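PDB 4C81: 2-c-methyl-d-erythritol 2,4-cyclodiphosphate synthase from Plasmodium falciparum, which catalyses ring closure of 4-diphosphocytidyl-2-C-methyl-D-erythritol 2-phosphate to 2-C-methyl-D-erythritol 2,4-cyclodiphosphate, releasing CMP, in non-mevalonate isoprenoid synthesis. Local coordinates for residues Q12-H17 with A170-A175; N118-V123 with Q151-G156; I64-I69 with I138-T143; S68-I73 with I100-A105. The protein carries 1 engineered substitution. All blocks are in the same frame, centred on the assembly; numbering follows the deposited sequence.

Overall arrangement
All four contacts are largely buried, but they serve different layers of one alpha/beta subunit. Interactions 1 and 2 build the sheet: 12-17 pairs antiparallel with 170-175, 118-123 pairs in parallel with 151-156, and strands 170-181 and 114-124 are neighbours, linked by the bond from Asn-122 N to Phe-174 O. Both are ruled by backbone hydrogen bonds and carry polar groups that meet other subunits of the trimer. Interactions 3 and 4 form the helical layer, share Ser-68 and Ile-69 of helix 64-77, and have no hydrogen bond across them. Interactions 1 and 3 converge on one zinc ion, bound by Asp-15, His-17 and His-67.

Interaction 1: residues Q12-H17 with A170-A175; sequences QGYDIH and AIECFA. With ZN (zinc ion), chain B; ZN (zinc ion), chain C.
The zinc site of the active centre rests on this antiparallel strand pair, where the backbones of His-17 and Ile-171 bond to each other in both directions. Two residues apart on the same face of strand 12-17, Asp-15 OD2 and His-17 NE2 each bind the zinc ion at 2.0 Å, and His-67 and a water complete the site. The other carboxylate oxygen, Asp-15 OD1, forms a salt bridge with Lys-157 of a second subunit. Strands 9-21 and 170-181 are neighbours in the mixed sheet of this YgbB-family fold, and the N-to-C directions of the two short segments lie 173° apart; Asp-15 and Cys-173 form another hydrogen-bonded pair, with Cys-173 N to Asp-15 O at 2.9 Å. On the face bearing Tyr-14, Phe-174 and Glu-172, Tyr-14 CD1 lies over one face of the Phe-174 ring, 3.6 Å from CZ and offset toward the rim, with the ring planes at 53°. Tyr-14 OH donates to Glu-172 OE1 at 3.0 Å, from above the carboxylate plane. Glu-172 CG sits between its backbone N and carbonyl carbon (chi1 68°), and the chain then extends to put OE1 2.4 Å from a second zinc ion, which His-159 of the second subunit also binds.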
loop_
_atom_site.group_PDB
_atom_site.type_symbol
_atom_site.label_atom_id
_atom_site.label_comp_id
_atom_site.label_asym_id
_atom_site.label_seq_id
_atom_site.Cartn_x
_atom_site.Cartn_y
_atom_site.Cartn_z
ATOM N N GLN A 12 -0.640 6.283 4.706
ATOM C CA GLN A 12 0.297 5.611 3.818
ATOM C C GLN A 12 1.093 6.653 3.052
ATOM O O GLN A 12 0.522 7.528 2.415
ATOM C CB GLN A 12 -0.425 4.711 2.826
ATOM C CG GLN A 12 0.524 3.918 1.946
ATOM C CD GLN A 12 -0.192 3.082 0.933
ATOM O OE1 GLN A 12 -0.753 3.605 -0.030
ATOM N NE2 GLN A 12 -0.182 1.768 1.136
ATOM N N GLY A 13 2.413 6.543 3.122
ATOM C CA GLY A 13 3.307 7.408 2.381
ATOM C C GLY A 13 3.985 6.605 1.293
ATOM O O GLY A 13 4.243 5.416 1.461
ATOM N N TYR A 14 4.208 7.253 0.158
ATOM C CA TYR A 14 4.928 6.652 -0.951
ATOM C C TYR A 14 6.022 7.606 -1.403
ATOM O O TYR A 14 5.844 8.824 -1.391
ATOM C CB TYR A 14 3.973 6.369 -2.106
ATOM C CG TYR A 14 4.681 6.048 -3.402
ATOM C CD1 TYR A 14 5.186 4.782 -3.639
ATOM C CD2 TYR A 14 4.841 7.022 -4.383
ATOM C CE1 TYR A 14 5.838 4.482 -4.826
ATOM C CE2 TYR A 14 5.483 6.734 -5.576
ATOM C CZ TYR A 14 5.981 5.462 -5.789
ATOM O OH TYR A 14 6.625 5.180 -6.966
ATOM N N ASP A 15 7.165 7.052 -1.791
ATOM C CA ASP A 15 8.200 7.847 -2.428
ATOM C C ASP A 15 9.027 6.987 -3.371
ATOM O O ASP A 15 9.096 5.758 -3.221
ATOM C CB ASP A 15 9.097 8.511 -1.382
ATOM C CG ASP A 15 9.932 9.647 -1.955
ATOM O OD1 ASP A 15 9.585 10.196 -3.030
ATOM O OD2 ASP A 15 10.948 9.990 -1.318
ATOM N N ILE A 16 9.626 7.652 -4.355
ATOM C CA ILE A 16 10.503 7.023 -5.333
ATOM C C ILE A 16 11.605 8.017 -5.691
ATOM O O ILE A 16 11.342 9.215 -5.842
ATOM C CB ILE A 16 9.721 6.590 -6.614
ATOM C CG1 ILE A 16 10.670 6.000 -7.668
ATOM C CG2 ILE A 16 8.927 7.762 -7.196
ATOM C CD1 ILE A 16 9.962 5.361 -8.855
ATOM N N HIS A 17 12.841 7.525 -5.798
ATOM C CA HIS A 17 13.940 8.334 -6.314
ATOM C C HIS A 17 14.803 7.544 -7.280
ATOM O O HIS A 17 14.945 6.326 -7.148
ATOM C CB HIS A 17 14.782 8.916 -5.175
ATOM C CG HIS A 17 14.113 10.055 -4.469
ATOM N ND1 HIS A 17 13.922 11.285 -5.060
ATOM C CD2 HIS A 17 13.557 10.138 -3.237
ATOM C CE1 HIS A 17 13.292 12.083 -4.214
ATOM N NE2 HIS A 17 13.060 11.411 -3.102
ATOM N N ALA A 170 15.749 3.008 -10.093
ATOM C CA ALA A 170 15.067 3.696 -9.003
ATOM C C ALA A 170 14.878 2.779 -7.799
ATOM O O ALA A 170 15.044 1.562 -7.898
ATOM C CB ALA A 170 13.718 4.226 -9.481
ATOM N N ILE A 171 14.534 3.387 -6.667
ATOM C CA ILE A 171 14.116 2.665 -5.461
ATOM C C ILE A 171 12.847 3.319 -4.923
ATOM O O ILE A 171 12.633 4.520 -5.109
ATOM C CB ILE A 171 15.210 2.662 -4.368
ATOM C CG1 ILE A 171 15.674 4.087 -4.029
ATOM C CG2 ILE A 171 16.404 1.811 -4.818
ATOM C CD1 ILE A 171 16.628 4.161 -2.854
ATOM N N GLU A 172 12.000 2.538 -4.264
ATOM C CA GLU A 172 10.751 3.093 -3.744
ATOM C C GLU A 172 10.401 2.562 -2.365
ATOM O O GLU A 172 10.944 1.552 -1.904
ATOM C CB GLU A 172 9.593 2.936 -4.745
ATOM C CG GLU A 172 9.094 1.533 -5.023
ATOM C CD GLU A 172 7.976 1.513 -6.076
ATOM O OE1 GLU A 172 7.906 2.454 -6.901
ATOM O OE2 GLU A 172 7.173 0.556 -6.074
ATOM N N CYS A 173 9.529 3.301 -1.687
ATOM C CA CYS A 173 9.168 3.008 -0.303
ATOM C C CYS A 173 7.677 3.237 -0.102
ATOM O O CYS A 173 7.130 4.229 -0.590
ATOM C CB CYS A 173 9.955 3.912 0.661
ATOM S SG CYS A 173 9.774 3.448 2.399
ATOM N N PHE A 174 7.036 2.306 0.604
ATOM C CA PHE A 174 5.695 2.486 1.145
ATOM C C PHE A 174 5.789 2.474 2.660
ATOM O O PHE A 174 6.277 1.514 3.241
ATOM C CB PHE A 174 4.766 1.355 0.697
ATOM C CG PHE A 174 4.415 1.405 -0.753
ATOM C CD1 PHE A 174 5.281 0.887 -1.703
ATOM C CD2 PHE A 174 3.225 1.979 -1.175
ATOM C CE1 PHE A 174 4.963 0.932 -3.058
ATOM C CE2 PHE A 174 2.900 2.023 -2.525
ATOM C CZ PHE A 174 3.771 1.504 -3.464
ATOM N N ALA A 175 5.332 3.545 3.297
ATOM C CA ALA A 175 5.325 3.635 4.750
ATOM C C ALA A 175 3.877 3.636 5.220
ATOM O O ALA A 175 3.082 4.429 4.741
ATOM C CB ALA A 175 6.029 4.904 5.207
HETATM ZN ZN ZN B . 11.679 11.838 -1.652
HETATM ZN ZN ZN C . 6.977 2.391 -9.058
HETATM O O HOH W 1 10.335 13.049 -1.858
#

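Interaction 2: residues N118-V123 with Q151-G156; sequences NVDINV and QISVKG. With CDP (cytidine-5'-diphosphate), chain D.
Lys-155 and Asp-120 meet with their side chains at about a right angle, the lysine reaching across the strand pair to the carboxylate. Its chain bends at its last two torsions, which turns NZ back over strand 118-123. There NZ bonds Asp-120 OD1 at 2.7 Å in a salt bridge, approaching from the syn side and 23° out of the carboxylate plane, while its bond to OD2 is weak. Asn-122 instead lies alongside Lys-155, pointing the same way, and its OD1 accepts from NZ at 2.9 Å. Ser-153 OG lies 2.8 Å from the same carboxylate oxygen, Asp-120 OD1. The two strands run parallel, their segment axes 10° apart, and are the strands of a beta-alpha-beta unit whose crossover is helix 130-145. Backbone bonds alternate between them, from Val-119 N to Gln-151 O at 2.9 Å through to Val-123 N with Lys-155 O at 2.8 Å. On the face opposite the lysine, Ile-121 and Val-154 meet obliquely, CG2 to CG2 at 4.2 Å, and Val-119 CG1 touches Ile-152 CG2 at 4.0 Å; helix 130-145 packs on this apolar face. The polar face meets a third subunit, where Gln-12 O accepts from both Lys-155 NZ and Asn-122 ND2 and Gln-12 N donates to Asp-120 OD2. Near the C-terminal end of strand 152-157, Gly-156 O approaches CDP C2' to 3.2 Å.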
loop_
_atom_site.group_PDB
_atom_site.type_symbol
_atom_site.label_atom_id
_atom_site.label_comp_id
_atom_site.label_asym_id
_atom_site.label_seq_id
_atom_site.Cartn_x
_atom_site.Cartn_y
_atom_site.Cartn_z
ATOM N N ASN A 118 2.154 2.254 15.557
ATOM C CA ASN A 118 3.338 1.675 14.933
ATOM C C ASN A 118 3.455 2.119 13.483
ATOM O O ASN A 118 2.509 2.661 12.914
ATOM C CB ASN A 118 3.316 0.149 15.017
ATOM C CG ASN A 118 2.335 -0.471 14.051
ATOM O OD1 ASN A 118 1.150 -0.143 14.062
ATOM N ND2 ASN A 118 2.826 -1.356 13.194
ATOM N N VAL A 119 4.642 1.916 12.916
ATOM C CA VAL A 119 4.899 2.181 11.504
ATOM C C VAL A 119 5.526 0.923 10.890
ATOM O O VAL A 119 6.359 0.263 11.521
ATOM C CB VAL A 119 5.807 3.420 11.303
ATOM C CG1 VAL A 119 7.201 3.185 11.868
ATOM C CG2 VAL A 119 5.876 3.801 9.830
ATOM N N ASP A 120 5.086 0.577 9.682
ATOM C CA ASP A 120 5.620 -0.560 8.929
ATOM C C ASP A 120 6.039 -0.037 7.563
ATOM O O ASP A 120 5.235 0.547 6.841
ATOM C CB ASP A 120 4.579 -1.679 8.777
ATOM C CG ASP A 120 5.173 -2.973 8.212
ATOM O OD1 ASP A 120 6.418 -3.111 8.168
ATOM O OD2 ASP A 120 4.396 -3.865 7.817
ATOM N N ILE A 121 7.306 -0.257 7.227
ATOM C CA ILE A 121 7.937 0.361 6.076
ATOM C C ILE A 121 8.425 -0.732 5.132
ATOM O O ILE A 121 9.118 -1.661 5.554
ATOM C CB ILE A 121 9.123 1.247 6.511
ATOM C CG1 ILE A 121 8.652 2.340 7.483
ATOM C CG2 ILE A 121 9.779 1.875 5.302
ATOM C CD1 ILE A 121 9.756 2.928 8.322
ATOM N N ASN A 122 8.030 -0.619 3.865
ATOM C CA ASN A 122 8.412 -1.550 2.809
ATOM C C ASN A 122 9.242 -0.840 1.755
ATOM O O ASN A 122 8.732 0.012 1.030
ATOM C CB ASN A 122 7.165 -2.119 2.144
ATOM C CG ASN A 122 6.446 -3.111 3.017
ATOM O OD1 ASN A 122 7.052 -4.051 3.520
ATOM N ND2 ASN A 122 5.145 -2.917 3.194
ATOM N N VAL A 123 10.522 -1.193 1.676
ATOM C CA VAL A 123 11.407 -0.677 0.640
ATOM C C VAL A 123 11.474 -1.690 -0.495
ATOM O O VAL A 123 11.684 -2.872 -0.254
ATOM C CB VAL A 123 12.823 -0.416 1.189
ATOM C CG1 VAL A 123 13.765 0.060 0.079
ATOM C CG2 VAL A 123 12.772 0.604 2.324
ATOM N N GLN A 151 8.022 -0.014 18.036
ATOM C CA GLN A 151 6.938 0.548 17.228
ATOM C C GLN A 151 7.301 0.688 15.746
ATOM O O GLN A 151 6.510 1.239 14.979
ATOM C CB GLN A 151 6.539 1.921 17.773
ATOM C CG GLN A 151 5.956 1.874 19.173
ATOM C CD GLN A 151 5.833 3.246 19.806
ATOM O OE1 GLN A 151 6.681 3.646 20.601
ATOM N NE2 GLN A 151 4.782 3.973 19.456
ATOM N N ILE A 152 8.479 0.199 15.353
ATOM C CA ILE A 152 9.002 0.394 13.993
ATOM C C ILE A 152 9.373 -0.931 13.318
ATOM O O ILE A 152 10.037 -1.782 13.913
ATOM C CB ILE A 152 10.262 1.287 14.006
ATOM C CG1 ILE A 152 9.978 2.616 14.713
ATOM C CG2 ILE A 152 10.759 1.539 12.586
ATOM C CD1 ILE A 152 11.227 3.423 14.996
ATOM N N SER A 153 8.933 -1.088 12.071
ATOM C CA SER A 153 9.355 -2.183 11.208
ATOM C C SER A 153 9.859 -1.598 9.898
ATOM O O SER A 153 9.236 -0.694 9.338
ATOM C CB SER A 153 8.189 -3.123 10.922
ATOM O OG SER A 153 8.502 -4.021 9.871
ATOM N N VAL A 154 10.992 -2.112 9.424
ATOM C CA VAL A 154 11.497 -1.790 8.091
ATOM C C VAL A 154 11.956 -3.078 7.406
ATOM O O VAL A 154 12.701 -3.873 7.987
ATOM C CB VAL A 154 12.631 -0.743 8.129
ATOM C CG1 VAL A 154 13.840 -1.260 8.897
ATOM C CG2 VAL A 154 13.021 -0.336 6.711
ATOM N N LYS A 155 11.475 -3.280 6.179
ATOM C CA LYS A 155 11.721 -4.499 5.412
ATOM C C LYS A 155 12.046 -4.113 3.976
ATOM O O LYS A 155 11.518 -3.119 3.464
ATOM C CB LYS A 155 10.478 -5.405 5.419
ATOM C CG LYS A 155 9.679 -5.401 6.723
ATOM C CD LYS A 155 8.604 -6.491 6.755
ATOM C CE LYS A 155 7.441 -6.206 5.816
ATOM N NZ LYS A 155 6.642 -5.008 6.198
ATOM N N GLY A 156 12.899 -4.909 3.330
ATOM C CA GLY A 156 13.255 -4.714 1.932
ATOM C C GLY A 156 12.896 -5.916 1.078
ATOM O O GLY A 156 12.963 -7.054 1.542
HETATM O O3B CDP D . 12.870 -13.948 -3.688
HETATM P PB CDP D . 12.421 -13.504 -2.194
HETATM O O1B CDP D . 10.832 -13.648 -2.192
HETATM O O2B CDP D . 13.033 -14.350 -1.136
HETATM O O3A CDP D . 12.695 -11.923 -2.024
HETATM P PA CDP D . 14.048 -11.177 -2.491
HETATM O O1A CDP D . 14.899 -12.051 -3.328
HETATM O O2A CDP D . 13.649 -9.851 -3.007
HETATM O "O5'" CDP D . 14.804 -10.931 -1.094
HETATM C "C5'" CDP D . 14.824 -11.919 -0.055
HETATM C "C4'" CDP D . 15.216 -11.275 1.277
HETATM O "O4'" CDP D . 16.395 -10.466 1.038
HETATM C "C3'" CDP D . 14.156 -10.282 1.747
HETATM O "O3'" CDP D . 13.146 -10.949 2.514
HETATM C "C2'" CDP D . 14.984 -9.355 2.629
HETATM O "O2'" CDP D . 15.171 -9.937 3.923
HETATM C "C1'" CDP D . 16.340 -9.294 1.906
HETATM N N1 CDP D . 16.427 -8.008 1.150
HETATM C C2 CDP D . 16.638 -6.812 1.859
HETATM O O2 CDP D . 16.746 -6.821 3.085
HETATM N N3 CDP D . 16.722 -5.605 1.162
HETATM C C4 CDP D . 16.597 -5.557 -0.224
HETATM N N4 CDP D . 16.686 -4.381 -0.839
HETATM C C5 CDP D . 16.394 -6.735 -0.936
HETATM C C6 CDP D . 16.308 -7.951 -0.259
#

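Interaction 3: residues I64-I69 with I138-T143; sequences IIYHSI and IKNIST. With ZN (zinc ion), chain B.
Ile-141 reaches from helix 138-143 toward helix 64-69, and its longer branch carries most of the contact. CB directs CG1 anti to the carbonyl carbon (chi1 -66°), which sends that branch toward helix 64-69. CG1 then passes the edge of the Tyr-66 ring, 4.2 Å from CE1, the two side chains sliding past each other in opposite directions. On the other helix, Ile-69 CD1 also comes within 3.9 Å of Ile-141 CG1. At the tip, Ile-141 CD1 meets Ile-69 CD1 at 3.7 Å and Ile-65 CG2 at 4.1 Å; the Ile-69 side chain meets Ile-141 obliquely, whereas Ile-65 lies across it at about a right angle. The CG2 branch meets Ile-152 of the sheet, while the tip CD1 also touches Ile-121. Beside this group Tyr-66 extends its ring across the gap until OH stands 3.2 Å from Asn-140 CB, while Asn-140 ND2 is bonded to Gly-47 O. The segment axes pass 11.9 Å apart at -35°, a wide spacing bridged by long side chains. Facing the other way, His-67 ND1 binds the zinc ion at 2.1 Å and its NE2 is bonded to Ser-98 OG. With no hydrogen bond between the two segments, their association rests on apolar and van der Waals contact, while the same helix 64-77 supplies a metal ligand on its other side.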
loop_
_atom_site.group_PDB
_atom_site.type_symbol
_atom_site.label_atom_id
_atom_site.label_comp_id
_atom_site.label_asym_id
_atom_site.label_seq_id
_atom_site.Cartn_x
_atom_site.Cartn_y
_atom_site.Cartn_z
ATOM N N ILE A 64 14.049 8.022 0.565
ATOM C CA ILE A 64 12.676 7.540 0.375
ATOM C C ILE A 64 12.000 7.118 1.683
ATOM O O ILE A 64 10.781 7.235 1.815
ATOM C CB ILE A 64 12.588 6.376 -0.665
ATOM C CG1 ILE A 64 13.538 5.228 -0.300
ATOM C CG2 ILE A 64 12.861 6.895 -2.081
ATOM C CD1 ILE A 64 13.380 3.992 -1.171
ATOM N N ILE A 65 12.781 6.627 2.643
ATOM C CA ILE A 65 12.222 6.181 3.920
ATOM C C ILE A 65 11.726 7.375 4.741
ATOM O O ILE A 65 10.558 7.423 5.147
ATOM C CB ILE A 65 13.235 5.337 4.727
ATOM C CG1 ILE A 65 13.515 4.013 4.007
ATOM C CG2 ILE A 65 12.723 5.066 6.125
ATOM C CD1 ILE A 65 14.501 3.117 4.735
ATOM N N TYR A 66 12.605 8.342 4.984
ATOM C CA TYR A 66 12.205 9.534 5.735
ATOM C C TYR A 66 11.070 10.298 5.057
ATOM O O TYR A 66 10.135 10.741 5.731
ATOM C CB TYR A 66 13.398 10.474 5.971
ATOM C CG TYR A 66 14.330 10.102 7.121
ATOM C CD1 TYR A 66 14.042 9.055 8.001
ATOM C CD2 TYR A 66 15.487 10.842 7.352
ATOM C CE1 TYR A 66 14.892 8.740 9.052
ATOM C CE2 TYR A 66 16.340 10.534 8.406
ATOM C CZ TYR A 66 16.038 9.484 9.247
ATOM O OH TYR A 66 16.880 9.181 10.289
ATOM N N HIS A 67 11.146 10.446 3.736
ATOM C CA HIS A 67 10.128 11.186 2.995
ATOM C C HIS A 67 8.775 10.470 3.049
ATOM O O HIS A 67 7.746 11.103 3.301
ATOM C CB HIS A 67 10.547 11.424 1.542
ATOM C CG HIS A 67 11.835 12.174 1.395
ATOM N ND1 HIS A 67 12.475 12.326 0.184
ATOM C CD2 HIS A 67 12.615 12.792 2.314
ATOM C CE1 HIS A 67 13.590 13.012 0.361
ATOM N NE2 HIS A 67 13.697 13.308 1.644
ATOM N N SER A 68 8.772 9.156 2.829
ATOM C CA SER A 68 7.519 8.398 2.871
ATOM C C SER A 68 6.920 8.369 4.281
ATOM O O SER A 68 5.703 8.427 4.432
ATOM C CB SER A 68 7.709 6.974 2.342
ATOM O OG SER A 68 8.499 6.199 3.214
ATOM N N ILE A 69 7.768 8.290 5.304
ATOM C CA ILE A 69 7.295 8.372 6.692
ATOM C C ILE A 69 6.594 9.712 6.952
ATOM O O ILE A 69 5.495 9.741 7.509
ATOM C CB ILE A 69 8.443 8.161 7.707
ATOM C CG1 ILE A 69 8.876 6.694 7.727
ATOM C CG2 ILE A 69 8.005 8.574 9.115
ATOM C CD1 ILE A 69 10.204 6.455 8.413
ATOM N N ILE A 138 16.206 1.737 12.073
ATOM C CA ILE A 138 15.229 1.702 13.161
ATOM C C ILE A 138 15.647 2.618 14.318
ATOM O O ILE A 138 14.806 3.312 14.899
ATOM C CB ILE A 138 14.980 0.254 13.652
ATOM C CG1 ILE A 138 14.221 -0.537 12.578
ATOM C CG2 ILE A 138 14.199 0.248 14.955
ATOM C CD1 ILE A 138 14.009 -1.995 12.918
ATOM N N LYS A 139 16.940 2.626 14.637
ATOM C CA LYS A 139 17.478 3.523 15.664
ATOM C C LYS A 139 17.284 4.987 15.268
ATOM O O LYS A 139 16.873 5.807 16.090
ATOM C CB LYS A 139 18.965 3.236 15.911
ATOM C CG LYS A 139 19.581 4.058 17.041
ATOM C CD LYS A 139 21.022 3.652 17.300
ATOM C CE LYS A 139 21.653 4.511 18.384
ATOM N NZ LYS A 139 23.067 4.126 18.652
ATOM N N ASN A 140 17.574 5.300 14.007
ATOM C CA ASN A 140 17.418 6.654 13.482
ATOM C C ASN A 140 15.963 7.120 13.503
ATOM O O ASN A 140 15.674 8.235 13.929
ATOM C CB ASN A 140 17.969 6.745 12.057
ATOM C CG ASN A 140 19.485 6.689 12.004
ATOM O OD1 ASN A 140 20.166 6.758 13.031
ATOM N ND2 ASN A 140 20.024 6.567 10.794
ATOM N N ILE A 141 15.051 6.262 13.049
ATOM C CA ILE A 141 13.624 6.594 13.047
ATOM C C ILE A 141 13.097 6.807 14.474
ATOM O O ILE A 141 12.331 7.742 14.724
ATOM C CB ILE A 141 12.782 5.500 12.344
ATOM C CG1 ILE A 141 13.111 5.445 10.853
ATOM C CG2 ILE A 141 11.292 5.755 12.538
ATOM C CD1 ILE A 141 12.612 4.195 10.174
ATOM N N SER A 142 13.508 5.938 15.398
ATOM C CA SER A 142 13.090 6.040 16.798
ATOM C C SER A 142 13.541 7.364 17.413
ATOM O O SER A 142 12.798 7.988 18.170
ATOM C CB SER A 142 13.629 4.864 17.617
ATOM O OG SER A 142 15.044 4.822 17.593
ATOM N N THR A 143 14.754 7.788 17.069
ATOM C CA THR A 143 15.320 9.031 17.590
ATOM C C THR A 143 14.602 10.272 17.053
ATOM O O THR A 143 14.246 11.166 17.827
ATOM C CB THR A 143 16.824 9.142 17.247
ATOM O OG1 THR A 143 17.528 8.021 17.799
ATOM C CG2 THR A 143 17.414 10.434 17.800
HETATM ZN ZN ZN B . 11.679 11.838 -1.652
HETATM O O HOH W 1 10.335 13.049 -1.858
#

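Interaction 4: residues S68-I73 with I100-A105; sequences SIVDSI and IFLRYA
Helices 64-77 and 97-111 pack side by side in the helical layer of the subunit, with Val-70 meeting Phe-101, Leu-102 and Ala-105. The axes of the short segments come within 9.5 Å at a crossing angle of 27°, and the closest CA atoms, those of Val-70 and Leu-102, are 5.9 Å apart. Val-70 points toward the partner helix. Its CG2, anti to the carbonyl carbon, touches Phe-101 CB at 4.0 Å, while CG1 lies 4.4 Å from Ala-105 CB on the next turn. Leu-102 crosses Val-70 obliquely, though the exact placement of its methyls against Val-70 CG2 is doubtful, and brings CD1 to 4.1 Å from Ile-69 CG2, with those two side chains at about a right angle. One turn on from Val-70, Ile-73 lays CD1 against Ala-105 CB at 3.8 Å, and its CG2 is also near that methyl. The phenyl ring of Phe-101 leads away from helix 64-77 to meet Phe-86 and Ile-82, and Leu-102 also touches Val-144 of helix 130-145. Ser-72 OG donates to Ile-69 O within its own helix. The side-chain to side-chain contacts are all apolar and no hydrogen bond crosses the pair, consistent with a helix separation set by side-chain bulk; at Ala-105, Ile-73 comes close to the partner backbone.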
loop_
_atom_site.group_PDB
_atom_site.type_symbol
_atom_site.label_atom_id
_atom_site.label_comp_id
_atom_site.label_asym_id
_atom_site.label_seq_id
_atom_site.Cartn_x
_atom_site.Cartn_y
_atom_site.Cartn_z
ATOM N N SER A 68 8.772 9.156 2.829
ATOM C CA SER A 68 7.519 8.398 2.871
ATOM C C SER A 68 6.920 8.369 4.281
ATOM O O SER A 68 5.703 8.427 4.432
ATOM C CB SER A 68 7.709 6.974 2.342
ATOM O OG SER A 68 8.499 6.199 3.214
ATOM N N ILE A 69 7.768 8.290 5.304
ATOM C CA ILE A 69 7.295 8.372 6.692
ATOM C C ILE A 69 6.594 9.712 6.952
ATOM O O ILE A 69 5.495 9.741 7.509
ATOM C CB ILE A 69 8.443 8.161 7.707
ATOM C CG1 ILE A 69 8.876 6.694 7.727
ATOM C CG2 ILE A 69 8.005 8.574 9.115
ATOM C CD1 ILE A 69 10.204 6.455 8.413
ATOM N N VAL A 70 7.218 10.813 6.533
ATOM C CA VAL A 70 6.619 12.144 6.695
ATOM C C VAL A 70 5.252 12.213 6.016
ATOM O O VAL A 70 4.270 12.611 6.641
ATOM C CB VAL A 70 7.530 13.261 6.152
ATOM C CG1 VAL A 70 6.793 14.594 6.122
ATOM C CG2 VAL A 70 8.769 13.372 7.009
ATOM N N ASP A 71 5.173 11.788 4.760
ATOM C CA ASP A 71 3.902 11.854 4.036
ATOM C C ASP A 71 2.851 10.882 4.577
ATOM O O ASP A 71 1.655 11.124 4.421
ATOM C CB ASP A 71 4.114 11.685 2.529
ATOM C CG ASP A 71 4.614 12.965 1.865
ATOM O OD1 ASP A 71 4.448 14.065 2.443
ATOM O OD2 ASP A 71 5.165 12.872 0.754
ATOM N N SER A 72 3.284 9.802 5.230
ATOM C CA SER A 72 2.339 8.896 5.889
ATOM C C SER A 72 1.681 9.596 7.081
ATOM O O SER A 72 0.474 9.483 7.288
ATOM C CB SER A 72 3.002 7.577 6.317
ATOM O OG SER A 72 3.710 7.688 7.543
ATOM N N ILE A 73 2.485 10.326 7.846
ATOM C CA ILE A 73 1.988 11.111 8.981
ATOM C C ILE A 73 1.058 12.243 8.525
ATOM O O ILE A 73 -0.039 12.403 9.067
ATOM C CB ILE A 73 3.165 11.689 9.806
ATOM C CG1 ILE A 73 3.922 10.557 10.505
ATOM C CG2 ILE A 73 2.666 12.703 10.840
ATOM C CD1 ILE A 73 5.253 10.972 11.078
ATOM N N ILE A 100 14.268 18.632 8.850
ATOM C CA ILE A 100 13.285 19.698 9.038
ATOM C C ILE A 100 11.854 19.160 8.893
ATOM O O ILE A 100 10.971 19.523 9.672
ATOM C CB ILE A 100 13.516 20.863 8.039
ATOM C CG1 ILE A 100 14.816 21.606 8.371
ATOM C CG2 ILE A 100 12.353 21.841 8.063
ATOM C CD1 ILE A 100 15.280 22.546 7.270
ATOM N N PHE A 101 11.637 18.286 7.911
ATOM C CA PHE A 101 10.305 17.719 7.666
ATOM C C PHE A 101 9.893 16.687 8.713
ATOM O O PHE A 101 8.721 16.615 9.081
ATOM C CB PHE A 101 10.220 17.077 6.274
ATOM C CG PHE A 101 10.524 18.018 5.134
ATOM C CD1 PHE A 101 10.105 19.346 5.160
ATOM C CD2 PHE A 101 11.231 17.566 4.027
ATOM C CE1 PHE A 101 10.390 20.203 4.104
ATOM C CE2 PHE A 101 11.515 18.415 2.967
ATOM C CZ PHE A 101 11.096 19.736 3.007
ATOM N N LEU A 102 10.842 15.878 9.173
ATOM C CA LEU A 102 10.563 14.877 10.202
ATOM C C LEU A 102 10.236 15.526 11.550
ATOM O O LEU A 102 9.381 15.027 12.283
ATOM C CB LEU A 102 11.727 13.891 10.360
ATOM C CG LEU A 102 11.745 12.665 9.438
ATOM C CD1 LEU A 102 10.579 11.732 9.743
ATOM C CD2 LEU A 102 11.740 13.060 7.975
ATOM N N ARG A 103 10.914 16.626 11.878
ATOM C CA ARG A 103 10.614 17.346 13.122
ATOM C C ARG A 103 9.257 18.044 13.036
ATOM O O ARG A 103 8.529 18.093 14.024
ATOM C CB ARG A 103 11.732 18.327 13.517
ATOM C CG ARG A 103 11.845 19.605 12.687
ATOM C CD ARG A 103 12.456 20.739 13.509
ATOM N NE ARG A 103 13.727 20.355 14.125
ATOM C CZ ARG A 103 14.919 20.414 13.530
ATOM N NH1 ARG A 103 15.045 20.848 12.279
ATOM N NH2 ARG A 103 16.004 20.033 14.198
ATOM N N TYR A 104 8.918 18.567 11.857
ATOM C CA TYR A 104 7.592 19.146 11.631
ATOM C C TYR A 104 6.519 18.088 11.871
ATOM O O TYR A 104 5.549 18.326 12.593
ATOM C CB TYR A 104 7.455 19.713 10.210
ATOM C CG TYR A 104 6.035 20.120 9.857
ATOM C CD1 TYR A 104 5.504 21.331 10.302
ATOM C CD2 TYR A 104 5.213 19.285 9.100
ATOM C CE1 TYR A 104 4.202 21.705 9.994
ATOM C CE2 TYR A 104 3.907 19.651 8.788
ATOM C CZ TYR A 104 3.407 20.861 9.237
ATOM O OH TYR A 104 2.118 21.231 8.935
ATOM N N ALA A 105 6.711 16.915 11.271
ATOM C CA ALA A 105 5.751 15.820 11.394
ATOM C C ALA A 105 5.586 15.358 12.842
ATOM O O ALA A 105 4.465 15.127 13.296
ATOM C CB ALA A 105 6.166 14.646 10.505
#